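Local coordinates for protein UDP-4-amino-4,6-dideoxy-N-acetyl-beta-L-altrosamine transaminase (Helicobacter pylori, PDB 2FNU) that catalyses the pyridoxal-phosphate-dependent transamination of a UDP-linked 4-keto sugar with L-glutamate as amino donor, the second step of pseudaminic acid biosynthesis in the flagellin modification pathway, at residues B[35-40]-B[183-188]; B[42-47]-B[245-250]; B[157-162]-B[177-182]. All coordinates share one frame; numbering follows the deposited sequence.

Contact 1: residues B[35-40]-B[183-188]. With PMP (4'-deoxy-4'-aminopyridoxal-5'-phosphate), chain E.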
# COMPACT_ATOMS: atom_id res chain seq x y z
N LEU B 35 -12.05 11.04 2.13
CA LEU B 35 -12.58 11.72 3.30
C LEU B 35 -14.05 11.36 3.55
O LEU B 35 -14.45 11.11 4.70
CB LEU B 35 -12.44 13.23 3.12
CG LEU B 35 -11.00 13.75 3.08
CD1 LEU B 35 -11.00 15.22 2.68
CD2 LEU B 35 -10.29 13.55 4.41
N LEU B 36 -14.85 11.32 2.49
CA LEU B 36 -16.25 10.94 2.63
C LEU B 36 -16.39 9.52 3.15
O LEU B 36 -17.27 9.21 3.96
CB LEU B 36 -16.97 11.08 1.29
CG LEU B 36 -17.25 12.48 0.76
CD1 LEU B 36 -17.73 12.39 -0.68
CD2 LEU B 36 -18.31 13.17 1.65
N PHE B 37 -15.53 8.63 2.67
CA PHE B 37 -15.54 7.23 3.12
C PHE B 37 -15.20 7.13 4.61
O PHE B 37 -15.87 6.42 5.36
CB PHE B 37 -14.58 6.42 2.24
CG PHE B 37 -14.59 4.90 2.48
CD1 PHE B 37 -15.71 4.22 2.99
CD2 PHE B 37 -13.47 4.16 2.15
CE1 PHE B 37 -15.67 2.82 3.16
CE2 PHE B 37 -13.42 2.79 2.32
CZ PHE B 37 -14.50 2.11 2.83
N GLU B 38 -14.17 7.85 5.03
CA GLU B 38 -13.80 7.92 6.44
C GLU B 38 -14.96 8.46 7.29
O GLU B 38 -15.27 7.89 8.35
CB GLU B 38 -12.54 8.76 6.60
CG GLU B 38 -11.32 8.01 6.06
CD GLU B 38 -10.07 8.88 5.92
OE1 GLU B 38 -9.01 8.30 5.60
OE2 GLU B 38 -10.14 10.12 6.14
N GLU B 39 -15.60 9.54 6.84
CA GLU B 39 -16.75 10.10 7.56
C GLU B 39 -17.90 9.09 7.62
O GLU B 39 -18.55 8.96 8.67
CB GLU B 39 -17.22 11.39 6.89
CG GLU B 39 -16.24 12.54 7.13
CD GLU B 39 -16.40 13.73 6.19
OE1 GLU B 39 -15.58 14.66 6.30
OE2 GLU B 39 -17.32 13.74 5.34
N ALA B 40 -18.14 8.38 6.52
CA ALA B 40 -19.21 7.39 6.50
C ALA B 40 -18.92 6.23 7.46
O ALA B 40 -19.82 5.68 8.11
CB ALA B 40 -19.46 6.91 5.08
N LYS B 183 -13.78 -9.53 1.55
CA LYS B 183 -14.23 -9.13 2.89
C LYS B 183 -15.68 -8.61 2.90
O LYS B 183 -16.31 -8.50 1.85
CB LYS B 183 -13.27 -8.12 3.48
CG LYS B 183 -11.90 -8.72 3.85
CD LYS B 183 -11.97 -9.61 5.08
CE LYS B 183 -10.56 -10.03 5.51
NZ LYS B 183 -10.52 -11.45 5.91
N PRO B 184 -16.23 -8.36 4.10
CA PRO B 184 -17.65 -7.96 4.17
C PRO B 184 -18.07 -6.85 3.21
O PRO B 184 -19.17 -6.92 2.64
CB PRO B 184 -17.81 -7.57 5.64
CG PRO B 184 -16.91 -8.58 6.34
CD PRO B 184 -15.67 -8.56 5.46
N ILE B 185 -17.23 -5.84 3.04
CA ILE B 185 -17.35 -4.92 1.90
C ILE B 185 -15.96 -4.80 1.32
O ILE B 185 -14.98 -5.12 2.00
CB ILE B 185 -17.88 -3.50 2.25
CG1 ILE B 185 -16.91 -2.76 3.18
CG2 ILE B 185 -19.33 -3.57 2.78
CD1 ILE B 185 -17.23 -1.25 3.35
N THR B 186 -15.86 -4.31 0.09
CA THR B 186 -14.56 -4.27 -0.56
C THR B 186 -14.23 -2.96 -1.26
O THR B 186 -15.11 -2.24 -1.73
CB THR B 186 -14.40 -5.42 -1.58
OG1 THR B 186 -13.04 -5.49 -2.01
CG2 THR B 186 -15.29 -5.20 -2.83
N THR B 187 -12.93 -2.68 -1.32
CA THR B 187 -12.35 -1.64 -2.17
C THR B 187 -11.27 -2.27 -3.07
O THR B 187 -10.34 -1.56 -3.50
CB THR B 187 -11.75 -0.50 -1.30
OG1 THR B 187 -10.70 -1.02 -0.46
CG2 THR B 187 -12.83 0.10 -0.41
N ALA B 188 -11.40 -3.58 -3.32
CA ALA B 188 -10.42 -4.45 -4.02
C ALA B 188 -9.23 -4.82 -3.13
O ALA B 188 -8.99 -6.00 -2.87
CB ALA B 188 -9.96 -3.85 -5.37
N1 PMP E . -6.01 -9.65 9.68
C2 PMP E . -6.90 -10.66 9.39
C2A PMP E . -7.64 -11.32 10.53
C3 PMP E . -7.10 -11.03 8.06
O3 PMP E . -8.00 -12.00 7.74
C4 PMP E . -6.38 -10.40 7.02
C4A PMP E . -6.51 -10.84 5.58
N4A PMP E . -6.75 -12.26 5.45
C5 PMP E . -5.52 -9.34 7.34
C6 PMP E . -5.40 -8.95 8.67
C5A PMP E . -4.75 -8.58 6.27
O4P PMP E . -5.67 -7.73 5.62
P PMP E . -5.34 -7.19 4.13
O1P PMP E . -5.57 -8.36 3.20
O2P PMP E . -6.36 -6.12 3.88
O3P PMP E . -3.94 -6.65 4.10

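Contact 2: residues B[42-47]-B[245-250]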
# COMPACT_ATOMS: atom_id res chain seq x y z
N CYS B 42 -17.21 6.53 10.26
CA CYS B 42 -17.46 7.05 11.61
C CYS B 42 -18.95 7.02 11.91
O CYS B 42 -19.35 6.70 13.03
CB CYS B 42 -16.93 8.48 11.73
SG CYS B 42 -15.11 8.52 11.75
N GLU B 43 -19.77 7.39 10.93
CA GLU B 43 -21.23 7.41 11.12
C GLU B 43 -21.78 5.99 11.30
O GLU B 43 -22.62 5.73 12.17
CB GLU B 43 -21.92 8.14 9.98
CG GLU B 43 -21.56 9.60 10.01
CD GLU B 43 -22.54 10.48 9.26
OE1 GLU B 43 -23.74 10.12 9.19
OE2 GLU B 43 -22.11 11.54 8.76
N PHE B 44 -21.27 5.06 10.50
CA PHE B 44 -21.70 3.67 10.59
C PHE B 44 -21.37 3.03 11.94
O PHE B 44 -22.18 2.29 12.49
CB PHE B 44 -21.04 2.89 9.45
CG PHE B 44 -21.47 1.45 9.32
CD1 PHE B 44 -22.69 1.11 8.77
CD2 PHE B 44 -20.60 0.43 9.70
CE1 PHE B 44 -23.06 -0.24 8.65
CE2 PHE B 44 -20.97 -0.91 9.57
CZ PHE B 44 -22.19 -1.23 9.04
N LEU B 45 -20.17 3.31 12.46
CA LEU B 45 -19.67 2.66 13.66
C LEU B 45 -19.91 3.45 14.95
O LEU B 45 -19.81 2.90 16.05
CB LEU B 45 -18.16 2.40 13.50
CG LEU B 45 -17.80 1.45 12.36
CD1 LEU B 45 -16.29 1.51 12.17
CD2 LEU B 45 -18.28 0.04 12.65
N GLY B 46 -20.19 4.75 14.81
CA GLY B 46 -20.31 5.62 15.99
C GLY B 46 -18.97 5.90 16.67
O GLY B 46 -18.88 5.95 17.91
N VAL B 47 -17.92 6.08 15.85
CA VAL B 47 -16.58 6.38 16.37
C VAL B 47 -16.15 7.79 15.99
O VAL B 47 -16.72 8.41 15.09
CB VAL B 47 -15.51 5.33 15.92
CG1 VAL B 47 -15.87 3.96 16.49
CG2 VAL B 47 -15.39 5.26 14.41
N LYS B 245 -24.63 -0.21 1.47
CA LYS B 245 -25.43 -1.44 1.51
C LYS B 245 -24.83 -2.52 2.41
O LYS B 245 -25.20 -3.70 2.29
CB LYS B 245 -25.69 -2.00 0.10
CG LYS B 245 -24.45 -2.29 -0.70
CD LYS B 245 -24.79 -2.98 -2.01
CE LYS B 245 -23.64 -2.83 -2.99
NZ LYS B 245 -23.63 -1.46 -3.62
N ALA B 246 -23.92 -2.13 3.31
CA ALA B 246 -23.27 -3.15 4.15
C ALA B 246 -24.29 -4.00 4.95
O ALA B 246 -24.11 -5.20 5.06
CB ALA B 246 -22.23 -2.50 5.09
N PRO B 247 -25.33 -3.37 5.54
CA PRO B 247 -26.30 -4.21 6.26
C PRO B 247 -27.04 -5.21 5.36
O PRO B 247 -27.30 -6.35 5.78
CB PRO B 247 -27.26 -3.19 6.86
CG PRO B 247 -26.40 -1.94 7.03
CD PRO B 247 -25.60 -1.94 5.75
N PHE B 248 -27.39 -4.79 4.14
CA PHE B 248 -28.02 -5.67 3.16
C PHE B 248 -27.12 -6.86 2.83
O PHE B 248 -27.56 -8.01 2.84
CB PHE B 248 -28.37 -4.87 1.89
CG PHE B 248 -28.83 -5.72 0.73
CD1 PHE B 248 -30.17 -6.06 0.60
CD2 PHE B 248 -27.92 -6.18 -0.22
CE1 PHE B 248 -30.60 -6.85 -0.48
CE2 PHE B 248 -28.34 -6.97 -1.30
CZ PHE B 248 -29.68 -7.30 -1.42
N LEU B 249 -25.85 -6.58 2.54
CA LEU B 249 -24.91 -7.65 2.20
C LEU B 249 -24.74 -8.59 3.39
O LEU B 249 -24.69 -9.82 3.23
CB LEU B 249 -23.56 -7.04 1.80
CG LEU B 249 -23.59 -6.13 0.57
CD1 LEU B 249 -22.29 -5.31 0.41
CD2 LEU B 249 -23.86 -6.94 -0.71
N MET B 250 -24.65 -8.03 4.60
CA MET B 250 -24.46 -8.82 5.81
C MET B 250 -25.67 -9.73 6.02
O MET B 250 -25.53 -10.90 6.41
CB MET B 250 -24.25 -7.90 7.02
CG MET B 250 -24.14 -8.65 8.34
SD MET B 250 -23.53 -7.53 9.62
CE MET B 250 -24.74 -7.81 10.92

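Contact 3: residues B[157-162]-B[177-182]. With UD1 (uridine-diphosphate-N-acetylglucosamine), chain F; PMP (4'-deoxy-4'-aminopyridoxal-5'-phosphate), chain E.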
# COMPACT_ATOMS: atom_id res chain seq x y z
N HIS B 157 -12.24 -9.03 9.90
CA HIS B 157 -13.40 -9.81 9.43
C HIS B 157 -14.74 -9.20 9.79
O HIS B 157 -15.78 -9.72 9.35
CB HIS B 157 -13.41 -11.20 10.10
CG HIS B 157 -12.24 -12.07 9.74
ND1 HIS B 157 -12.19 -13.40 10.09
CD2 HIS B 157 -11.08 -11.80 9.10
CE1 HIS B 157 -11.04 -13.92 9.67
NE2 HIS B 157 -10.35 -12.97 9.06
N ALA B 158 -14.73 -8.15 10.60
CA ALA B 158 -15.91 -7.88 11.44
C ALA B 158 -16.67 -6.58 11.20
O ALA B 158 -17.43 -6.17 12.08
CB ALA B 158 -15.53 -7.98 12.93
N LEU B 159 -16.50 -5.96 10.03
CA LEU B 159 -17.31 -4.76 9.78
C LEU B 159 -18.80 -5.11 9.80
O LEU B 159 -19.28 -5.96 9.02
CB LEU B 159 -16.92 -4.10 8.46
CG LEU B 159 -17.64 -2.75 8.24
CD1 LEU B 159 -17.03 -1.65 9.07
CD2 LEU B 159 -17.60 -2.43 6.76
N GLY B 160 -19.53 -4.46 10.70
CA GLY B 160 -20.95 -4.72 10.86
C GLY B 160 -21.28 -5.65 12.01
O GLY B 160 -22.44 -5.74 12.44
N SER B 161 -20.28 -6.38 12.51
CA SER B 161 -20.48 -7.23 13.68
C SER B 161 -20.77 -6.39 14.92
O SER B 161 -20.37 -5.23 15.00
CB SER B 161 -19.25 -8.10 13.94
OG SER B 161 -19.01 -8.95 12.82
N GLU B 162 -21.46 -7.03 15.88
CA GLU B 162 -21.88 -6.36 17.13
C GLU B 162 -21.44 -7.11 18.39
O GLU B 162 -21.19 -8.33 18.37
CB GLU B 162 -23.40 -6.19 17.15
CG GLU B 162 -23.87 -5.25 16.04
CD GLU B 162 -25.39 -5.05 16.00
OE1 GLU B 162 -26.12 -5.55 16.89
OE2 GLU B 162 -25.85 -4.41 15.03
N PHE B 177 -10.06 -2.69 10.19
CA PHE B 177 -10.93 -3.43 9.27
C PHE B 177 -10.22 -3.65 7.94
O PHE B 177 -9.37 -2.86 7.55
CB PHE B 177 -12.23 -2.66 9.02
CG PHE B 177 -13.07 -2.49 10.26
CD1 PHE B 177 -13.02 -1.31 10.99
CD2 PHE B 177 -13.87 -3.52 10.72
CE1 PHE B 177 -13.79 -1.15 12.15
CE2 PHE B 177 -14.64 -3.37 11.88
CZ PHE B 177 -14.61 -2.19 12.60
N SER B 178 -10.59 -4.71 7.23
CA SER B 178 -10.07 -4.93 5.89
C SER B 178 -11.19 -4.82 4.87
O SER B 178 -12.31 -5.26 5.11
CB SER B 178 -9.45 -6.34 5.78
OG SER B 178 -9.03 -6.63 4.44
N PHE B 179 -10.85 -4.28 3.70
CA PHE B 179 -11.76 -4.16 2.55
C PHE B 179 -11.17 -4.93 1.37
O PHE B 179 -11.45 -4.62 0.21
CB PHE B 179 -11.99 -2.70 2.17
CG PHE B 179 -12.32 -1.81 3.34
CD1 PHE B 179 -11.58 -0.68 3.58
CD2 PHE B 179 -13.37 -2.12 4.20
CE1 PHE B 179 -11.86 0.16 4.69
CE2 PHE B 179 -13.67 -1.29 5.29
CZ PHE B 179 -12.91 -0.16 5.52
N HIS B 180 -10.37 -5.95 1.67
CA HIS B 180 -9.90 -6.87 0.64
C HIS B 180 -11.10 -7.41 -0.15
O HIS B 180 -12.23 -7.48 0.37
CB HIS B 180 -9.18 -8.04 1.29
CG HIS B 180 -8.62 -9.05 0.32
ND1 HIS B 180 -9.35 -10.14 -0.12
CD2 HIS B 180 -7.42 -9.12 -0.29
CE1 HIS B 180 -8.60 -10.84 -0.96
NE2 HIS B 180 -7.42 -10.25 -1.07
N ALA B 181 -10.85 -7.79 -1.40
CA ALA B 181 -11.86 -8.32 -2.33
C ALA B 181 -12.90 -9.24 -1.69
O ALA B 181 -14.07 -9.20 -2.07
CB ALA B 181 -11.17 -9.06 -3.46
N ILE B 182 -12.48 -10.09 -0.76
CA ILE B 182 -13.40 -11.12 -0.25
C ILE B 182 -14.01 -10.77 1.09
O ILE B 182 -14.70 -11.60 1.70
CB ILE B 182 -12.73 -12.52 -0.20
CG1 ILE B 182 -11.59 -12.52 0.82
CG2 ILE B 182 -12.27 -12.90 -1.62
CD1 ILE B 182 -10.92 -13.90 1.05
C1' UD1 F . -5.59 -14.44 2.98
C2' UD1 F . -6.46 -14.92 4.16
C3' UD1 F . -7.69 -14.05 4.37
C4' UD1 F . -7.32 -12.56 4.36
C5' UD1 F . -6.41 -12.14 3.18
C6' UD1 F . -7.20 -11.97 1.88
C7' UD1 F . -6.19 -17.35 4.47
C8' UD1 F . -6.59 -18.74 4.03
N2' UD1 F . -6.84 -16.32 3.94
O1' UD1 F . -6.21 -14.76 1.74
O3' UD1 F . -8.31 -14.37 5.64
O5' UD1 F . -5.29 -13.03 3.03
O7' UD1 F . -5.30 -17.21 5.28
N1 UD1 F . -11.01 -14.30 -4.52
C2 UD1 F . -11.96 -13.64 -5.32
N3 UD1 F . -11.70 -12.41 -5.78
C4 UD1 F . -10.55 -11.78 -5.51
C5 UD1 F . -9.57 -12.38 -4.72
C6 UD1 F . -9.79 -13.65 -4.22
O2 UD1 F . -13.04 -14.21 -5.60
O4 UD1 F . -10.36 -10.63 -5.96
C1B UD1 F . -11.31 -15.67 -4.04
C2B UD1 F . -10.83 -16.65 -5.10
O2' UD1 F . -11.81 -17.68 -5.26
C3B UD1 F . -9.55 -17.21 -4.53
C4B UD1 F . -9.78 -17.13 -3.04
O4B UD1 F . -10.61 -15.98 -2.83
O3B UD1 F . -9.29 -18.56 -4.95
C5B UD1 F . -8.47 -16.97 -2.30
O5B UD1 F . -8.75 -16.90 -0.91
PA UD1 F . -7.56 -17.19 0.14
O1A UD1 F . -8.08 -16.87 1.53
O2A UD1 F . -7.00 -18.57 -0.15
O3A UD1 F . -6.54 -16.04 -0.38
PB UD1 F . -5.37 -15.40 0.52
O1B UD1 F . -4.47 -16.50 1.06
O2B UD1 F . -4.78 -14.25 -0.28
N1 PMP E . -6.01 -9.65 9.68
C2 PMP E . -6.90 -10.66 9.39
C2A PMP E . -7.64 -11.32 10.53
C3 PMP E . -7.10 -11.03 8.06
O3 PMP E . -8.00 -12.00 7.74
C4 PMP E . -6.38 -10.40 7.02
C4A PMP E . -6.51 -10.84 5.58
N4A PMP E . -6.75 -12.26 5.45
C5 PMP E . -5.52 -9.34 7.34
C6 PMP E . -5.40 -8.95 8.67
C5A PMP E . -4.75 -8.58 6.27
O4P PMP E . -5.67 -7.73 5.62
P PMP E . -5.34 -7.19 4.13
O1P PMP E . -5.57 -8.36 3.20
O2P PMP E . -6.36 -6.12 3.88
O3P PMP E . -3.94 -6.65 4.10

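Contact 1: residues B[35-40]-B[183-188]
Phe37 reaches from helix 32-45 to Thr187 and Ile185 in the loop that carries Lys183. This loop belongs to the PLP-dependent aminotransferase fold of the DegT/DnrJ/EryC1 family and joins strands 174-178 and 191-195 of its central sheet. The Phe37 ring points at the loop because CG lies anti to the backbone N (chi1 -174°). Its atom CE2 meets the methyl CG2 of Thr187 at 3.9 Å, and that methyl approaches the ring obliquely. Ile185 comes to the ring edge instead, with CD1 4.4 Å from Phe37 CZ. The contact is apolar and buried. Thr187 turns its methyl to the phenylalanine, while its hydroxyl OG1 is hydrogen-bonded to the backbone O of Glu189. Phe179 also meets the Phe37 ring, with the two planes at about 45°. Just before Thr187, Thr186 OG1 accepts from Ala188 N at 2.8 Å, which makes an ST turn. At the start of the loop is Lys183, the residue that carries the cofactor as an aldimine in the resting enzyme. Here it is not attached, and its NZ donates a hydrogen bond of 3.2 Å to O3 of PMP.

Contact 2: residues B[42-47]-B[245-250]
Phe44 extends from the last turn of helix 32-45 to Ala246 and Pro247 at the start of helix 246-264. Its CB points toward that helix. A chi1 of -176° then stretches the side chain away from its own backbone N and brings the far end of the ring to the neighbouring helix. CE1 meets CG of Pro247 at 4.1 Å. The proline carbon lies at the ring edge, near the ring plane, and the proline and phenylalanine side chains run alongside one another, pointing opposite ways. At the tip, CZ meets the methyl CB of Ala246, also at 4.1 Å, from an oblique direction. CE2, on the other side of the ring, packs on the loop of contact 3, where CG of Leu159 lies 4.0 Å away.

The contact joins two helices of the aminotransferase fold by the end of one and the beginning of the other. Helix 32-45 stops at Leu45, and Gly46 leaves helical geometry with a positive phi. On the opposite side of the contact, Lys245 is the N-cap residue of helix 246-264. Its backbone O accepts from Leu249 N at 3.0 Å, and its NZ forms salt bridges with Asp12 and Asp15. Ala246, which CZ meets, is buried and also touches Ile185 of the cofactor-lysine loop, whereas Pro247, which CE1 meets, is exposed. Lys167 adds a cation-pi interaction with the same aromatic ring.

Contact 3: residues B[157-162]-B[177-182]
Leu159 lies over one face of the Phe177 ring. Its methyl CD1 sits 4.0 Å from the ring centroid, 11° off the normal, which is a CH-pi contact. Leu159 CB also packs on Phe177 CD2, at 3.8 Å. The backbone C of Ala158 comes to the edge of the same ring. The other methyl, Leu159 CD2, reaches the edge of the Phe179 ring. Chi1 (-174°) carries CG of Leu159 out toward the strand, and chi2 near 77° turns CD1 over the Phe177 face and CD2 to the Phe179 edge.

A type II turn from Ala158 to Ser161, with Leu159 at its second position, is closed by Ser161 N to Ala158 O. Ser161 OG is hydrogen-bonded to Gly132 O and Ser282 N. Leu45 of helix 32-45 packs on Phe177.

His157, Ser178 and His180 face the ligands in the aminotransferase active site. N4A of PMP is bonded to C4' of UD1 as the external aldimine (1.3 Å). His157 NE2 is hydrogen-bonded to PMP O3 at 2.9 Å, with O3 in the plane of the imidazole. His157 ND1 is hydrogen-bonded to Ala131 N, which helps fix the ring's rotation. Ser178 OG donates to the phosphate oxygen O2P of PMP at 2.8 Å and accepts from His180 N, an ST turn. The His180 ring carries C6' of UD1 over one face. Gln30 of the second subunit is hydrogen-bonded to His180 NE2. The apolar packing joins the loop at 157-162 to the end of strand 174-178 and the loop after it; their polar groups grip the aldimine at its phenolic oxygen and phosphate.

Contacts 1 and 3 are buried, and contact 2 is partly buried, with Pro247 exposed. Contacts 1 and 2 both use helix 32-45, through Phe37 and Phe44. All three cross-segment interfaces are apolar. What differs is their place. In contacts 1 and 3 the apolar packing lies behind residues that touch PMP, and both also touch the second subunit. Contact 2 is helix-to-helix packing nearer the surface and touches no other protein chain of the assembly. The three are in direct touch. Thr186 OG1 and Thr187 N each lie 2.9 Å from Phe179 O, probable hydrogen bonds between contacts 1 and 3. Met250 CE packs on Gly160 O at 3.4 Å between contacts 2 and 3.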